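DTDP-4-dehydrorhamnose reductase (Yersinia enterocolitica, PDB 5U9C) probably catalyses the NADPH-dependent reduction of dTDP-4-dehydro-beta-L-rhamnose to dTDP-beta-L-rhamnose, the activated sugar made in this carbohydrate pathway. Local coordinates at residues Gly15-Tyr20 against Met197-Phe202; Leu71-Pro76 against Leu252-Pro257; Ile81-Ala86 against Gly131-Ile136; Ser224-Ala229 against Gly240-Val245. All coordinates share one frame; numbering follows the deposited sequence.

In the fold
Contacts 1 and 3 pack helices round the six-stranded parallel sheet of a Rossmann-type fold. Contact 1 joins helix 16-25, which follows strand 7-11, to helix 196-209; contact 3 pairs helices 76-97 and 129-144, its centre about 21 Å from that of contact 1. Helix 69-74 leads into helix 76-97, so contact 2 lies near contact 3, with centres about 14 Å apart. Contact 4, about 23 Å from contact 2 between centres, lies in the smaller part with strands 182-186 and 241-245. Along the chain contacts 1 and 2 interlock, contact 3 falls between the halves of both, and contact 4 follows contact 1. Contact 2 thus brings the loop carrying Arg256 against the Rossmann-type fold.

Contact 1: Gly15-Tyr20 against Met197-Phe202; sequences GMLGAY and MQLCNF
Helices 16-20 and 197-202 cross at -52° with their axes 9.1 Å apart, and come closest in backbone at Tyr20 and Cys200. The spacing leaves room for medium-sized side chains, and leucine fills it deeper inside. Leu17 and Leu199 meet at about a right angle through their branches, CD2 of Leu17 lying 3.6 Å from CD2 of Leu199, while CD1 of Leu17 rests against CG of Leu199. Leu17 reaches across because its CG stands anti to the backbone N (chi1 179°), which carries both methyl groups towards the other helix.

Cysteine suits the close point since it is small: CB of Cys200 packs on CB of Tyr20, and Cys200 SG sits 3.5 Å from Tyr20 O. Nearer the surface, the tyrosine ring meets selenomethionine Met197 in a Met-aromatic contact. In the conformer described, one of two, SE of Met197 touches CD1 of Tyr20 at 3.6 Å and approaches obliquely, 51° off the ring normal, whereas CB of Met197 lies over the rim of one face. The hydroxyl of Tyr20 is bonded to the backbone N of Gly160.

Gly15 and Gly18 fit the GxGxxG pattern of Rossmann folds, consistent with a dinucleotide-binding turn at this helix start. No hydrogen bond crosses between 15-20 and 197-202, so their cohesion is one of apolar packing and polarisable chalcogens, selenium standing in for the methionine sulfur.

Contact 2: Leu71-Pro76 against Leu252-Pro257; sequences LCEREP and LSAPRP
The guanidinium of Arg74 has CA of Leu71 above one face, towards the rim, and Ser253 OG at its edge, in plane. That of Arg256 is placed likewise, with CD1 of Leu252 over one face and the carbonyl O of Ala254 at the edge. The contact joins the end of helix 69-74, in the Rossmann-type fold, to the loop between strands 241-245 and 261-262.

Arg74 NH2 donates a weak bond of 3.3 Å to Ser253 OG. The arginine is long enough to cross to the loop, and its CG and CD pass alongside the same hydroxyl. That hydroxyl is also bonded to the carbonyl O of Ser248 of the second subunit, so a small polar residue serves both the helix and the subunit boundary.

Glu73 faces the loop with its aliphatic part. CB of Glu73 lies 3.8 Å from CB of Ala254, whose methyl is small enough to let the backbones approach. With CG anti to the backbone N and chi2 bent to 72°, the side chain crosses that of Pro255 at about a right angle, Glu73 OE2 lying 3.5 Å from Pro255 CD; OE1 accepts from the backbone N of Tyr129.

Arg256 binds (R)-malate in a structure of this protein, though none is bound to this chain. It forms a salt bridge to Asp70 through NH2, and Arg256 NH2 also donates to Ala254 O at 2.8 Å, tilted 29° from the carbonyl plane.

Contact 3: Ile81-Ala86 against Gly131-Ile136; sequences IYNHLA and GRSKLI
Asn83 meets Ser133 where the backbones of helices 81-86 and 131-136 come nearest, their axes 7.7 Å apart and inclined at 20°. A wider pi-type turn at 81-85 carries the first helix through this point. Asn83 ND2 donates to Ser133 OG at 3.0 Å, nearly straight at 166°, with Ser133 OG in the amide plane. OD1 accepts from the backbone N of Glu66, so both ends of this buried amide are engaged and its rotation is fixed. Serine fits so close a crossing because it is small; its OG, bonded also to Tyr130 O, sits between the backbone N and the carbonyl carbon (chi1 71°). A water accepts from Lys134 NZ and weakly reaches Asn83 O, while NZ itself is bonded to Leu104 O.

His84 offers a ring face to Ile136, whose branched chain, in the conformer described, lays two carbons on the flat imidazole: Ile136 CG1 makes a CH-pi contact 3.8 Å from the His84 centroid, offset toward the rim, and CG2 touches His84 CG. Tyr266 of the third subunit packs on the same histidine. Near-parallel neighbouring helices beside a parallel sheet are typical of Rossmann-type alpha/beta folds.

Contact 4: Ser224-Ala229 against Gly240-Val245; sequences SRFDIA and GDIIPV
Phe226 and Pro244 lie side by side and point the same way, the proline set over one face of the phenyl ring. CB of Pro244 stands 3.6 Å from the centroid of the Phe226 ring and only 10° off the normal, a CH-pi contact centred on the ring. Proline suits this position because its compact, rigid ring can lie against the phenyl face. Phe226 is laid against the strand by a first torsion that sets CG anti to the backbone N (chi1 171°).

At the edge of the same ring the carbonyl O of Ile242 lies in plane, 3.6 Å from CE1 of Phe226. The ring is therefore met in two ways, by aliphatic carbon on a face and by a carbonyl oxygen at the rim, where the C-H groups carry slight positive charge.

Helix 225-229 runs antiparallel to strand 241-245, at 173° and 8.8 Å between axes. This is a helix packed along the small two-stranded parallel sheet formed with strand 182-186. One turn further along the helix, Ala229 points at the strand, and its short methyl lets Ile242 pack close. CG2 of Ile242 bridges the two helix residues, 3.9 Å from both Ala229 CB and Phe226 CE1, and CD1 reaches the carbonyl O of Ala229. The beta-branched isoleucine suits a strand and supplies two separate touching arms. Ala229 also lies about 4 Å, side chain to side chain, from Phe168, which contacts (R)-malate in a structure of this protein but not in this chain.

The helix start is fixed by a capping box: Asp227 N donates to Ser224 OG at 3.0 Å, and Ser224 N to Asp227 OD2 at 2.9 Å.

Contact 1: Gly15-Tyr20 against Met197-Phe202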
loop_
_atom_site.group_PDB
_atom_site.type_symbol
_atom_site.label_atom_id
_atom_site.label_comp_id
_atom_site.label_asym_id
_atom_site.label_seq_id
_atom_site.Cartn_x
_atom_site.Cartn_y
_atom_site.Cartn_z
ATOM N N GLY D 15 31.647 -23.124 -0.673
ATOM C CA GLY D 15 31.120 -21.832 -1.097
ATOM C C GLY D 15 32.053 -20.732 -0.596
ATOM O O GLY D 15 33.078 -21.015 0.033
HETATM N N MSE D 16 31.683 -19.480 -0.844
HETATM C CA MSE D 16 32.507 -18.319 -0.440
HETATM C C MSE D 16 32.766 -18.321 1.049
HETATM O O MSE D 16 33.920 -18.383 1.495
HETATM C CB MSE D 16 31.791 -17.041 -0.890
HETATM C CG MSE D 16 32.348 -15.715 -0.375
HETATM SE SE MSE D 16 31.326 -14.235 -1.236
HETATM C CE MSE D 16 29.588 -15.030 -1.767
ATOM N N LEU D 17 31.690 -18.262 1.826
ATOM C CA LEU D 17 31.790 -18.260 3.277
ATOM C C LEU D 17 32.311 -19.594 3.810
ATOM O O LEU D 17 33.171 -19.617 4.680
ATOM C CB LEU D 17 30.423 -17.962 3.916
ATOM C CG LEU D 17 30.416 -17.957 5.446
ATOM C CD1 LEU D 17 31.367 -16.886 5.992
ATOM C CD2 LEU D 17 29.016 -17.773 5.971
ATOM N N GLY D 18 31.773 -20.696 3.291
ATOM C CA GLY D 18 32.146 -22.032 3.749
ATOM C C GLY D 18 33.623 -22.370 3.682
ATOM O O GLY D 18 34.144 -23.063 4.563
ATOM N N ALA D 19 34.290 -21.908 2.623
ATOM C CA ALA D 19 35.718 -22.171 2.438
ATOM C C ALA D 19 36.541 -21.489 3.541
ATOM O O ALA D 19 37.471 -22.088 4.071
ATOM C CB ALA D 19 36.189 -21.736 1.040
ATOM N N TYR D 20 36.190 -20.242 3.882
ATOM C CA TYR D 20 36.890 -19.555 4.957
ATOM C C TYR D 20 36.680 -20.325 6.280
ATOM O O TYR D 20 37.626 -20.566 7.009
ATOM C CB TYR D 20 36.415 -18.100 5.128
ATOM C CG TYR D 20 36.828 -17.073 4.054
ATOM C CD1 TYR D 20 38.103 -16.493 4.047
ATOM C CD2 TYR D 20 35.905 -16.599 3.142
ATOM C CE1 TYR D 20 38.451 -15.528 3.089
ATOM C CE2 TYR D 20 36.237 -15.637 2.195
ATOM C CZ TYR D 20 37.497 -15.099 2.167
ATOM O OH TYR D 20 37.774 -14.137 1.211
HETATM N N MSE D 197 35.091 -12.812 5.380
HETATM C CA MSE D 197 36.180 -13.109 6.343
HETATM C C MSE D 197 35.819 -12.666 7.748
HETATM O O MSE D 197 36.135 -13.368 8.713
HETATM C CB MSE D 197 37.535 -12.558 5.874
HETATM C CG MSE D 197 38.698 -12.895 6.831
HETATM SE SE MSE D 197 38.998 -14.844 7.121
HETATM C CE MSE D 197 40.128 -14.722 8.738
ATOM N N GLN D 198 35.152 -11.524 7.892
ATOM C CA GLN D 198 34.725 -11.065 9.232
ATOM C C GLN D 198 33.617 -11.976 9.758
ATOM O O GLN D 198 33.619 -12.350 10.938
ATOM C CB GLN D 198 34.227 -9.615 9.231
ATOM C CG GLN D 198 35.283 -8.552 8.957
ATOM C CD GLN D 198 34.733 -7.115 8.989
ATOM O OE1 GLN D 198 33.580 -6.844 8.588
ATOM N NE2 GLN D 198 35.574 -6.177 9.470
ATOM N N LEU D 199 32.699 -12.358 8.868
ATOM C CA LEU D 199 31.594 -13.252 9.247
ATOM C C LEU D 199 32.171 -14.605 9.707
ATOM O O LEU D 199 31.701 -15.197 10.688
ATOM C CB LEU D 199 30.597 -13.419 8.098
ATOM C CG LEU D 199 29.447 -14.402 8.312
ATOM C CD1 LEU D 199 28.706 -14.086 9.607
ATOM C CD2 LEU D 199 28.503 -14.379 7.123
ATOM N N CYS D 200 33.205 -15.067 9.011
ATOM C CA CYS D 200 33.886 -16.317 9.385
ATOM C C CYS D 200 34.417 -16.221 10.829
ATOM O O CYS D 200 34.158 -17.072 11.654
ATOM C CB CYS D 200 35.047 -16.596 8.421
ATOM S SG CYS D 200 36.062 -18.021 8.870
ATOM N N ASN D 201 35.154 -15.158 11.119
ATOM C CA ASN D 201 35.700 -14.958 12.454
ATOM C C ASN D 201 34.588 -14.933 13.513
ATOM O O ASN D 201 34.765 -15.490 14.605
ATOM C CB ASN D 201 36.532 -13.674 12.509
ATOM C CG ASN D 201 37.793 -13.750 11.636
ATOM O OD1 ASN D 201 38.341 -14.833 11.403
ATOM N ND2 ASN D 201 38.265 -12.597 11.172
ATOM N N PHE D 202 33.467 -14.288 13.185
ATOM C CA PHE D 202 32.339 -14.215 14.100
ATOM C C PHE D 202 31.744 -15.602 14.327
ATOM O O PHE D 202 31.385 -15.946 15.459
ATOM C CB PHE D 202 31.232 -13.256 13.633
ATOM C CG PHE D 202 30.026 -13.284 14.532
ATOM C CD1 PHE D 202 30.013 -12.550 15.705
ATOM C CD2 PHE D 202 28.957 -14.117 14.260
ATOM C CE1 PHE D 202 28.924 -12.596 16.562
ATOM C CE2 PHE D 202 27.878 -14.191 15.125
ATOM C CZ PHE D 202 27.859 -13.427 16.266
#

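Contact 2: Leu71-Pro76 against Leu252-Pro257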
loop_
_atom_site.group_PDB
_atom_site.type_symbol
_atom_site.label_atom_id
_atom_site.label_comp_id
_atom_site.label_asym_id
_atom_site.label_seq_id
_atom_site.Cartn_x
_atom_site.Cartn_y
_atom_site.Cartn_z
ATOM N N LEU D 71 17.044 -16.934 -10.776
ATOM C CA LEU D 71 16.669 -18.319 -11.064
ATOM C C LEU D 71 15.521 -18.706 -10.110
ATOM O O LEU D 71 14.554 -19.343 -10.528
ATOM C CB LEU D 71 17.862 -19.261 -10.897
ATOM C CG LEU D 71 17.593 -20.767 -11.035
ATOM C CD1 LEU D 71 17.040 -21.069 -12.419
ATOM C CD2 LEU D 71 18.873 -21.554 -10.769
ATOM N N CYS D 72 15.620 -18.281 -8.845
ATOM C CA CYS D 72 14.566 -18.564 -7.851
ATOM C C CYS D 72 13.226 -17.979 -8.262
ATOM O O CYS D 72 12.189 -18.590 -7.990
ATOM C CB CYS D 72 14.930 -18.039 -6.469
ATOM S SG CYS D 72 16.228 -18.950 -5.596
ATOM N N GLU D 73 13.241 -16.796 -8.900
ATOM C CA GLU D 73 12.005 -16.179 -9.384
ATOM C C GLU D 73 11.403 -16.952 -10.577
ATOM O O GLU D 73 10.193 -17.180 -10.616
ATOM C CB GLU D 73 12.221 -14.726 -9.779
ATOM C CG GLU D 73 10.948 -13.914 -9.809
ATOM C CD GLU D 73 10.387 -13.627 -8.414
ATOM O OE1 GLU D 73 11.027 -13.969 -7.397
ATOM O OE2 GLU D 73 9.293 -13.058 -8.340
ATOM N N ARG D 74 12.233 -17.376 -11.521
ATOM C CA ARG D 74 11.744 -18.146 -12.675
ATOM C C ARG D 74 11.304 -19.557 -12.282
ATOM O O ARG D 74 10.372 -20.105 -12.876
ATOM C CB ARG D 74 12.829 -18.291 -13.759
ATOM C CG ARG D 74 13.286 -16.981 -14.356
ATOM C CD ARG D 74 14.171 -17.208 -15.575
ATOM N NE ARG D 74 15.438 -17.848 -15.256
ATOM C CZ ARG D 74 16.525 -17.205 -14.817
ATOM N NH1 ARG D 74 17.598 -17.893 -14.554
ATOM N NH2 ARG D 74 16.535 -15.891 -14.599
ATOM N N GLU D 75 12.027 -20.145 -11.328
ATOM C CA GLU D 75 11.794 -21.529 -10.879
ATOM C C GLU D 75 11.610 -21.590 -9.378
ATOM O O GLU D 75 12.467 -22.104 -8.651
ATOM C CB GLU D 75 12.966 -22.434 -11.299
ATOM C CG GLU D 75 13.084 -22.569 -12.801
ATOM C CD GLU D 75 14.243 -23.446 -13.240
ATOM O OE1 GLU D 75 14.671 -24.356 -12.476
ATOM O OE2 GLU D 75 14.722 -23.201 -14.359
ATOM N N PRO D 76 10.470 -21.069 -8.892
ATOM C CA PRO D 76 10.255 -21.095 -7.435
ATOM C C PRO D 76 10.311 -22.503 -6.845
ATOM O O PRO D 76 10.643 -22.634 -5.669
ATOM C CB PRO D 76 8.879 -20.450 -7.251
ATOM C CG PRO D 76 8.262 -20.387 -8.604
ATOM C CD PRO D 76 9.363 -20.444 -9.621
ATOM N N LEU D 252 16.083 -7.821 -14.851
ATOM C CA LEU D 252 16.287 -9.041 -14.085
ATOM C C LEU D 252 14.928 -9.658 -13.793
ATOM O O LEU D 252 13.941 -8.949 -13.764
ATOM C CB LEU D 252 16.981 -8.706 -12.774
ATOM C CG LEU D 252 18.361 -8.034 -12.855
ATOM C CD1 LEU D 252 18.729 -7.396 -11.516
ATOM C CD2 LEU D 252 19.431 -9.000 -13.334
ATOM N N SER D 253 14.869 -10.975 -13.607
ATOM C CA SER D 253 13.587 -11.648 -13.331
ATOM C C SER D 253 12.995 -11.282 -11.968
ATOM O O SER D 253 11.811 -11.027 -11.851
ATOM C CB SER D 253 13.765 -13.161 -13.369
ATOM O OG SER D 253 14.089 -13.608 -14.654
ATOM N N ALA D 254 13.836 -11.255 -10.943
ATOM C CA ALA D 254 13.366 -11.025 -9.592
ATOM C C ALA D 254 13.267 -9.564 -9.222
ATOM O O ALA D 254 14.218 -8.827 -9.424
ATOM C CB ALA D 254 14.286 -11.708 -8.602
ATOM N N PRO D 255 12.120 -9.155 -8.661
ATOM C CA PRO D 255 11.998 -7.796 -8.147
ATOM C C PRO D 255 13.033 -7.557 -7.036
ATOM O O PRO D 255 13.296 -8.467 -6.227
ATOM C CB PRO D 255 10.598 -7.772 -7.497
ATOM C CG PRO D 255 9.871 -8.942 -8.013
ATOM C CD PRO D 255 10.879 -9.941 -8.491
ATOM N N ARG D 256 13.624 -6.369 -7.010
ATOM C CA ARG D 256 14.579 -5.988 -5.967
ATOM C C ARG D 256 13.956 -4.793 -5.205
ATOM O O ARG D 256 13.375 -3.899 -5.817
ATOM C CB ARG D 256 15.941 -5.572 -6.538
ATOM C CG ARG D 256 16.701 -6.588 -7.394
ATOM C CD ARG D 256 16.918 -7.897 -6.683
ATOM N NE ARG D 256 18.047 -8.665 -7.218
ATOM C CZ ARG D 256 18.040 -9.403 -8.325
ATOM N NH1 ARG D 256 19.136 -10.052 -8.661
ATOM N NH2 ARG D 256 16.971 -9.485 -9.110
ATOM N N PRO D 257 14.065 -4.774 -3.875
ATOM C CA PRO D 257 13.469 -3.649 -3.130
ATOM C C PRO D 257 14.316 -2.381 -3.266
ATOM O O PRO D 257 15.461 -2.458 -3.707
ATOM C CB PRO D 257 13.492 -4.146 -1.677
ATOM C CG PRO D 257 14.655 -5.099 -1.639
ATOM C CD PRO D 257 14.825 -5.691 -3.003
#

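Contact 3: Ile81-Ala86 against Gly131-Ile136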
loop_
_atom_site.group_PDB
_atom_site.type_symbol
_atom_site.label_atom_id
_atom_site.label_comp_id
_atom_site.label_asym_id
_atom_site.label_seq_id
_atom_site.Cartn_x
_atom_site.Cartn_y
_atom_site.Cartn_z
ATOM N N ILE D 81 12.470 -26.219 -2.790
ATOM C CA ILE D 81 13.141 -27.466 -2.476
ATOM C C ILE D 81 14.500 -27.267 -1.818
ATOM O O ILE D 81 14.788 -27.873 -0.780
ATOM C CB ILE D 81 13.328 -28.310 -3.737
ATOM C CG1 ILE D 81 11.947 -28.716 -4.292
ATOM C CG2 ILE D 81 14.178 -29.547 -3.422
ATOM C CD1 ILE D 81 11.969 -29.318 -5.676
ATOM N N TYR D 82 15.310 -26.390 -2.401
ATOM C CA TYR D 82 16.677 -26.176 -1.925
ATOM C C TYR D 82 16.804 -25.381 -0.646
ATOM O O TYR D 82 17.670 -25.687 0.181
ATOM C CB TYR D 82 17.501 -25.446 -2.982
ATOM C CG TYR D 82 18.027 -26.285 -4.127
ATOM C CD1 TYR D 82 17.193 -27.115 -4.867
ATOM C CD2 TYR D 82 19.360 -26.167 -4.529
ATOM C CE1 TYR D 82 17.679 -27.852 -5.956
ATOM C CE2 TYR D 82 19.857 -26.900 -5.608
ATOM C CZ TYR D 82 19.014 -27.737 -6.316
ATOM O OH TYR D 82 19.515 -28.460 -7.382
ATOM N N ASN D 83 15.992 -24.344 -0.502
ATOM C CA ASN D 83 16.107 -23.434 0.646
ATOM C C ASN D 83 15.119 -23.709 1.746
ATOM O O ASN D 83 15.398 -23.416 2.923
ATOM C CB ASN D 83 16.004 -21.971 0.169
ATOM C CG ASN D 83 17.103 -21.607 -0.826
ATOM O OD1 ASN D 83 18.120 -22.303 -0.914
ATOM N ND2 ASN D 83 16.900 -20.529 -1.595
ATOM N N HIS D 84 13.953 -24.244 1.384
ATOM C CA HIS D 84 12.956 -24.561 2.400
ATOM C C HIS D 84 12.905 -26.035 2.763
ATOM O O HIS D 84 13.203 -26.389 3.892
ATOM C CB HIS D 84 11.577 -24.058 2.015
ATOM C CG HIS D 84 10.502 -24.498 2.956
ATOM N ND1 HIS D 84 9.235 -24.816 2.533
ATOM C CD2 HIS D 84 10.541 -24.783 4.280
ATOM C CE1 HIS D 84 8.509 -25.192 3.571
ATOM N NE2 HIS D 84 9.283 -25.194 4.642
ATOM N N LEU D 85 12.536 -26.895 1.825
ATOM C CA LEU D 85 12.400 -28.307 2.156
ATOM C C LEU D 85 13.693 -28.941 2.685
ATOM O O LEU D 85 13.651 -29.664 3.662
ATOM C CB LEU D 85 11.824 -29.093 0.975
ATOM C CG LEU D 85 10.465 -28.572 0.456
ATOM C CD1 LEU D 85 9.994 -29.493 -0.643
ATOM C CD2 LEU D 85 9.400 -28.492 1.539
ATOM N N ALA D 86 14.833 -28.671 2.050
ATOM C CA ALA D 86 16.093 -29.215 2.516
ATOM C C ALA D 86 16.415 -28.711 3.929
ATOM O O ALA D 86 16.833 -29.480 4.773
ATOM C CB ALA D 86 17.226 -28.879 1.554
ATOM N N GLY D 131 13.780 -14.569 -1.326
ATOM C CA GLY D 131 13.551 -14.084 0.046
ATOM C C GLY D 131 12.515 -14.909 0.807
ATOM O O GLY D 131 12.726 -15.263 1.985
ATOM N N ARG D 132 11.409 -15.251 0.134
ATOM C CA ARG D 132 10.390 -16.086 0.738
ATOM C C ARG D 132 10.961 -17.454 1.149
ATOM O O ARG D 132 10.666 -17.951 2.237
ATOM C CB ARG D 132 9.233 -16.299 -0.233
ATOM C CG ARG D 132 8.420 -15.048 -0.510
ATOM C CD ARG D 132 7.426 -15.227 -1.643
ATOM N NE ARG D 132 6.807 -13.959 -1.948
ATOM C CZ ARG D 132 6.845 -13.306 -3.100
ATOM N NH1 ARG D 132 7.335 -13.855 -4.203
ATOM N NH2 ARG D 132 6.235 -12.125 -3.183
ATOM N N SER D 133 11.770 -18.060 0.267
ATOM C CA SER D 133 12.342 -19.381 0.543
ATOM C C SER D 133 13.300 -19.368 1.729
ATOM O O SER D 133 13.309 -20.297 2.540
ATOM C CB SER D 133 13.010 -19.971 -0.708
ATOM O OG SER D 133 14.229 -19.302 -1.069
ATOM N N LYS D 134 14.090 -18.305 1.849
ATOM C CA LYS D 134 15.001 -18.152 2.981
ATOM C C LYS D 134 14.233 -17.931 4.289
ATOM O O LYS D 134 14.589 -18.512 5.347
ATOM C CB LYS D 134 15.983 -16.992 2.757
ATOM C CG LYS D 134 16.973 -17.184 1.599
ATOM C CD LYS D 134 17.913 -18.384 1.736
ATOM C CE LYS D 134 18.811 -18.294 2.958
ATOM N NZ LYS D 134 19.818 -19.377 3.018
ATOM N N LEU D 135 13.184 -17.110 4.217
ATOM C CA LEU D 135 12.372 -16.796 5.398
ATOM C C LEU D 135 11.643 -18.015 5.932
ATOM O O LEU D 135 11.593 -18.223 7.130
ATOM C CB LEU D 135 11.356 -15.707 5.087
ATOM C CG LEU D 135 10.421 -15.327 6.241
ATOM C CD1 LEU D 135 11.207 -14.882 7.461
ATOM C CD2 LEU D 135 9.459 -14.230 5.791
ATOM N N ILE D 136 11.042 -18.809 5.057
ATOM C CA ILE D 136 10.337 -19.985 5.558
ATOM C C ILE D 136 11.395 -20.996 6.083
ATOM O O ILE D 136 11.140 -21.723 7.052
ATOM C CB ILE D 136 9.349 -20.571 4.521
ATOM C CG1 ILE D 136 8.470 -21.671 5.148
ATOM C CG2 ILE D 136 10.072 -21.089 3.299
ATOM C CD1 ILE D 136 7.476 -21.184 6.175
HETATM O O HOH W 1 18.478 -21.888 2.541
#

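Contact 4: Ser224-Ala229 against Gly240-Val245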
loop_
_atom_site.group_PDB
_atom_site.type_symbol
_atom_site.label_atom_id
_atom_site.label_comp_id
_atom_site.label_asym_id
_atom_site.label_seq_id
_atom_site.Cartn_x
_atom_site.Cartn_y
_atom_site.Cartn_z
ATOM N N SER D 224 24.626 1.858 -2.415
ATOM C CA SER D 224 24.257 1.250 -3.711
ATOM C C SER D 224 25.471 0.579 -4.294
ATOM O O SER D 224 26.602 0.820 -3.828
ATOM C CB SER D 224 23.790 2.318 -4.711
ATOM O OG SER D 224 24.856 3.198 -5.071
ATOM N N ARG D 225 25.254 -0.217 -5.336
ATOM C CA ARG D 225 26.365 -0.848 -6.053
ATOM C C ARG D 225 27.225 0.234 -6.676
ATOM O O ARG D 225 28.429 0.059 -6.809
ATOM C CB ARG D 225 25.877 -1.784 -7.142
ATOM C CG ARG D 225 25.053 -2.964 -6.665
ATOM C CD ARG D 225 25.825 -3.863 -5.734
ATOM N NE ARG D 225 25.113 -5.127 -5.528
ATOM C CZ ARG D 225 25.623 -6.192 -4.921
ATOM N NH1 ARG D 225 26.882 -6.185 -4.446
ATOM N NH2 ARG D 225 24.870 -7.283 -4.803
ATOM N N PHE D 226 26.600 1.347 -7.070
ATOM C CA PHE D 226 27.332 2.474 -7.628
ATOM C C PHE D 226 28.333 3.029 -6.618
ATOM O O PHE D 226 29.481 3.326 -6.973
ATOM C CB PHE D 226 26.369 3.580 -8.108
ATOM C CG PHE D 226 27.058 4.853 -8.501
ATOM C CD1 PHE D 226 27.846 4.905 -9.655
ATOM C CD2 PHE D 226 26.913 6.009 -7.733
ATOM C CE1 PHE D 226 28.488 6.088 -10.021
ATOM C CE2 PHE D 226 27.553 7.193 -8.089
ATOM C CZ PHE D 226 28.345 7.238 -9.242
ATOM N N ASP D 227 27.890 3.176 -5.365
ATOM C CA ASP D 227 28.761 3.659 -4.276
ATOM C C ASP D 227 29.945 2.706 -4.102
ATOM O O ASP D 227 31.091 3.133 -3.925
ATOM C CB ASP D 227 28.017 3.728 -2.931
ATOM C CG ASP D 227 26.935 4.774 -2.900
ATOM O OD1 ASP D 227 27.116 5.869 -3.463
ATOM O OD2 ASP D 227 25.895 4.509 -2.264
ATOM N N ILE D 228 29.655 1.413 -4.136
ATOM C CA ILE D 228 30.690 0.389 -3.982
ATOM C C ILE D 228 31.677 0.442 -5.163
ATOM O O ILE D 228 32.907 0.381 -4.960
ATOM C CB ILE D 228 30.053 -1.018 -3.847
ATOM C CG1 ILE D 228 29.247 -1.091 -2.542
ATOM C CG2 ILE D 228 31.130 -2.100 -3.891
ATOM C CD1 ILE D 228 28.386 -2.351 -2.416
ATOM N N ALA D 229 31.159 0.565 -6.384
ATOM C CA ALA D 229 32.055 0.619 -7.552
ATOM C C ALA D 229 32.964 1.841 -7.463
ATOM O O ALA D 229 34.160 1.738 -7.725
ATOM C CB ALA D 229 31.269 0.620 -8.849
ATOM N N GLY D 240 38.970 5.535 -15.602
ATOM C CA GLY D 240 37.847 5.493 -16.538
ATOM C C GLY D 240 36.621 6.077 -15.835
ATOM O O GLY D 240 36.701 6.553 -14.704
ATOM N N ASP D 241 35.482 6.069 -16.500
ATOM C CA ASP D 241 34.268 6.607 -15.886
ATOM C C ASP D 241 33.493 5.517 -15.152
ATOM O O ASP D 241 33.403 4.392 -15.638
ATOM C CB ASP D 241 33.357 7.197 -16.975
ATOM C CG ASP D 241 34.031 8.315 -17.755
ATOM O OD1 ASP D 241 34.774 9.106 -17.148
ATOM O OD2 ASP D 241 33.798 8.417 -18.971
ATOM N N ILE D 242 32.965 5.843 -13.976
ATOM C CA ILE D 242 32.053 4.930 -13.258
ATOM C C ILE D 242 30.712 5.670 -13.384
ATOM O O ILE D 242 30.547 6.766 -12.857
ATOM C CB ILE D 242 32.471 4.648 -11.817
ATOM C CG1 ILE D 242 33.824 3.944 -11.831
ATOM C CG2 ILE D 242 31.421 3.749 -11.161
ATOM C CD1 ILE D 242 34.436 3.700 -10.488
ATOM N N ILE D 243 29.780 5.055 -14.095
ATOM C CA ILE D 243 28.516 5.672 -14.463
ATOM C C ILE D 243 27.358 5.123 -13.625
ATOM O O ILE D 243 27.155 3.912 -13.611
ATOM C CB ILE D 243 28.241 5.362 -15.978
ATOM C CG1 ILE D 243 29.398 5.890 -16.857
ATOM C CG2 ILE D 243 26.905 5.929 -16.452
ATOM C CD1 ILE D 243 29.302 5.506 -18.333
ATOM N N PRO D 244 26.592 6.012 -12.943
ATOM C CA PRO D 244 25.436 5.535 -12.180
ATOM C C PRO D 244 24.273 5.282 -13.126
ATOM O O PRO D 244 23.972 6.133 -13.954
ATOM C CB PRO D 244 25.121 6.700 -11.233
ATOM C CG PRO D 244 25.632 7.924 -11.926
ATOM C CD PRO D 244 26.753 7.477 -12.846
ATOM N N VAL D 245 23.674 4.105 -13.063
ATOM C CA VAL D 245 22.527 3.809 -13.900
ATOM C C VAL D 245 21.346 3.323 -13.073
ATOM O O VAL D 245 21.521 2.787 -11.981
ATOM C CB VAL D 245 22.850 2.752 -14.974
ATOM C CG1 VAL D 245 23.960 3.256 -15.875
ATOM C CG2 VAL D 245 23.228 1.401 -14.359
#